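Local coordinates for protein phospholipase A1 (Streptomyces albidoflavus, PDB 4HYQ) that hydrolyses the ester at the sn-1 position of glycerophospholipids, as a phospholipase A1 of the GDSL family within the SGNH hydrolase clan, at residues G187-F193 and G227-V231. Residues are numbered along the deposited sequence; the frame is centred on the assembly and turned at random.
Sequences GDIAAAF and GYLPV
Ile189 sets its CD1 methyl over one face of the Tyr228 ring, a CH-pi contact in which CD1 stands 3.6 Å from the ring centroid and 16° off the normal. CG1, beside the backbone N (chi1 -70°), carries CD1 over the ring, while CG2 reaches Tyr228 CZ and OH, each at 3.7 Å. Phe193 meets the same tyrosine obliquely, its CE1 3.7 Å from Tyr228 CE1 and the two planes at 74°; Phe193 CE1 also lies 3.8 Å from Gly227 CA, where a side chain would collide with the ring. Val231 divides its methyls: CG1 presses on Gly187 CA at 3.4 Å, and CG2 touches both Ala192 CB and Ile189 CD1. Asp188 N-caps the short helix 189-192; its OD1 accepts from Ala191 N at 2.9 Å. An alanine in place of Tyr228 would probably leave Ile189 and Phe193 without the ring they share, opening a gap between the helices. Leu140 of the neighbouring strand 136-140 and Pro143 also touch Ile189 and Tyr228. The contact joins helix 221-235 to the point where outermost strand 185-187 leads into helix 189-192. No hydrogen bond crosses it, so van der Waals and CH-pi packing of mostly buried apolar groups holds the segments together.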
ATOM      1  N   GLY A 187       1.843   9.025  -5.121  1.00 11.70           N
ATOM      2  CA  GLY A 187       0.975   9.490  -4.049  1.00 11.86           C
ATOM      3  C   GLY A 187       1.736   9.415  -2.734  1.00 12.20           C
ATOM      4  O   GLY A 187       2.080   8.327  -2.281  1.00 11.03           O
ATOM      5  N   ASP A 188       1.995  10.565  -2.114  1.00 11.09           N
ATOM      6  CA  ASP A 188       2.768  10.587  -0.876  1.00 12.64           C
ATOM      7  C   ASP A 188       1.922  10.285   0.353  1.00 12.51           C
ATOM      8  O   ASP A 188       1.497  11.182   1.069  1.00 12.27           O
ATOM      9  CB  ASP A 188       3.448  11.953  -0.710  1.00 15.75           C
ATOM     10  CG  ASP A 188       4.581  11.922   0.300  1.00 19.35           C
ATOM     11  OD1 ASP A 188       4.607  11.009   1.161  1.00 17.64           O
ATOM     12  OD2 ASP A 188       5.450  12.823   0.241  1.00 19.49           O
ATOM     13  N   ILE A 189       1.684   9.002   0.586  1.00 11.98           N
ATOM     14  CA  ILE A 189       0.883   8.553   1.718  1.00 10.80           C
ATOM     15  C   ILE A 189       1.598   8.815   3.054  1.00 11.67           C
ATOM     16  O   ILE A 189       0.952   9.138   4.044  1.00 11.77           O
ATOM     17  CB  ILE A 189       0.564   7.048   1.533  1.00 10.43           C
ATOM     18  CG1 ILE A 189      -0.419   6.890   0.362  1.00 11.43           C
ATOM     19  CG2 ILE A 189       0.009   6.430   2.818  1.00  9.41           C
ATOM     20  CD1 ILE A 189      -1.791   7.511   0.583  1.00 12.62           C
ATOM     21  N   ALA A 190       2.923   8.695   3.071  1.00 11.66           N
ATOM     22  CA  ALA A 190       3.694   8.939   4.289  1.00 12.89           C
ATOM     23  C   ALA A 190       3.450  10.370   4.755  1.00 13.39           C
ATOM     24  O   ALA A 190       3.261  10.627   5.943  1.00 13.18           O
ATOM     25  CB  ALA A 190       5.179   8.714   4.025  1.00 13.73           C
ATOM     26  N   ALA A 191       3.428  11.306   3.808  1.00 13.90           N
ATOM     27  CA  ALA A 191       3.189  12.696   4.155  1.00 13.88           C
ATOM     28  C   ALA A 191       1.765  12.860   4.680  1.00 14.22           C
ATOM     29  O   ALA A 191       1.539  13.493   5.710  1.00 15.38           O
ATOM     30  CB  ALA A 191       3.414  13.585   2.932  1.00 14.38           C
ATOM     31  N   ALA A 192       0.801  12.270   3.982  1.00 13.69           N
ATOM     32  CA  ALA A 192      -0.599  12.367   4.389  1.00 14.40           C
ATOM     33  C   ALA A 192      -0.865  11.751   5.761  1.00 14.58           C
ATOM     34  O   ALA A 192      -1.750  12.213   6.486  1.00 16.04           O
ATOM     35  CB  ALA A 192      -1.501  11.695   3.339  1.00 15.98           C
ATOM     36  N   PHE A 193      -0.109  10.714   6.117  1.00 14.58           N
ATOM     37  CA  PHE A 193      -0.297  10.039   7.402  1.00 14.36           C
ATOM     38  C   PHE A 193       0.540  10.608   8.541  1.00 15.64           C
ATOM     39  O   PHE A 193       0.490  10.107   9.666  1.00 16.10           O
ATOM     40  CB  PHE A 193      -0.016   8.531   7.271  1.00 11.85           C
ATOM     41  CG  PHE A 193      -1.213   7.726   6.838  1.00 12.55           C
ATOM     42  CD1 PHE A 193      -1.782   7.911   5.582  1.00 11.37           C
ATOM     43  CD2 PHE A 193      -1.784   6.787   7.699  1.00 12.21           C
ATOM     44  CE1 PHE A 193      -2.916   7.179   5.192  1.00 12.69           C
ATOM     45  CE2 PHE A 193      -2.914   6.051   7.320  1.00 12.13           C
ATOM     46  CZ  PHE A 193      -3.477   6.245   6.067  1.00 11.48           C
ATOM     47  N   GLY A 227      -6.872   9.772   4.433  1.00 15.18           N
ATOM     48  CA  GLY A 227      -5.494   9.749   3.976  1.00 13.96           C
ATOM     49  C   GLY A 227      -5.340   9.297   2.535  1.00 13.88           C
ATOM     50  O   GLY A 227      -4.887  10.061   1.687  1.00 13.86           O
ATOM     51  N   TYR A 228      -5.722   8.059   2.234  1.00 12.33           N
ATOM     52  CA  TYR A 228      -5.568   7.578   0.863  1.00 11.31           C
ATOM     53  C   TYR A 228      -6.440   8.285  -0.159  1.00 12.00           C
ATOM     54  O   TYR A 228      -5.958   8.667  -1.224  1.00 11.27           O
ATOM     55  CB  TYR A 228      -5.832   6.064   0.765  1.00 10.80           C
ATOM     56  CG  TYR A 228      -4.650   5.220   1.154  1.00 11.75           C
ATOM     57  CD1 TYR A 228      -4.343   4.997   2.495  1.00 13.74           C
ATOM     58  CD2 TYR A 228      -3.802   4.686   0.182  1.00 11.89           C
ATOM     59  CE1 TYR A 228      -3.224   4.265   2.859  1.00 15.43           C
ATOM     60  CE2 TYR A 228      -2.678   3.954   0.538  1.00 13.95           C
ATOM     61  CZ  TYR A 228      -2.400   3.751   1.881  1.00 14.16           C
ATOM     62  OH  TYR A 228      -1.294   3.031   2.244  1.00 17.12           O
ATOM     63  N   LEU A 229      -7.720   8.468   0.151  1.00 11.84           N
ATOM     64  CA  LEU A 229      -8.604   9.094  -0.826  1.00 13.65           C
ATOM     65  C   LEU A 229      -8.166  10.501  -1.266  1.00 13.84           C
ATOM     66  O   LEU A 229      -8.125  10.795  -2.465  1.00 13.48           O
ATOM     67  CB  LEU A 229     -10.040   9.112  -0.303  1.00 13.31           C
ATOM     68  CG  LEU A 229     -11.049   9.723  -1.282  1.00 14.78           C
ATOM     69  CD1 LEU A 229     -11.066   8.951  -2.600  1.00 13.14           C
ATOM     70  CD2 LEU A 229     -12.426   9.727  -0.625  1.00 15.64           C
ATOM     71  N   PRO A 230      -7.822  11.382  -0.311  1.00 14.20           N
ATOM     72  CA  PRO A 230      -7.400  12.728  -0.721  1.00 14.21           C
ATOM     73  C   PRO A 230      -6.141  12.692  -1.585  1.00 14.24           C
ATOM     74  O   PRO A 230      -5.994  13.492  -2.510  1.00 13.59           O
ATOM     75  CB  PRO A 230      -7.187  13.449   0.610  1.00 16.13           C
ATOM     76  CG  PRO A 230      -8.193  12.774   1.519  1.00 16.35           C
ATOM     77  CD  PRO A 230      -7.993  11.310   1.151  1.00 14.24           C
ATOM     78  N   VAL A 231      -5.244  11.752  -1.301  1.00 13.52           N
ATOM     79  CA  VAL A 231      -4.021  11.623  -2.090  1.00 12.77           C
ATOM     80  C   VAL A 231      -4.400  11.216  -3.521  1.00 14.22           C
ATOM     81  O   VAL A 231      -3.912  11.814  -4.484  1.00 12.85           O
ATOM     82  CB  VAL A 231      -3.054  10.596  -1.446  1.00 12.89           C
ATOM     83  CG1 VAL A 231      -1.906  10.257  -2.399  1.00 14.04           C
ATOM     84  CG2 VAL A 231      -2.498  11.179  -0.141  1.00 12.66           C
TER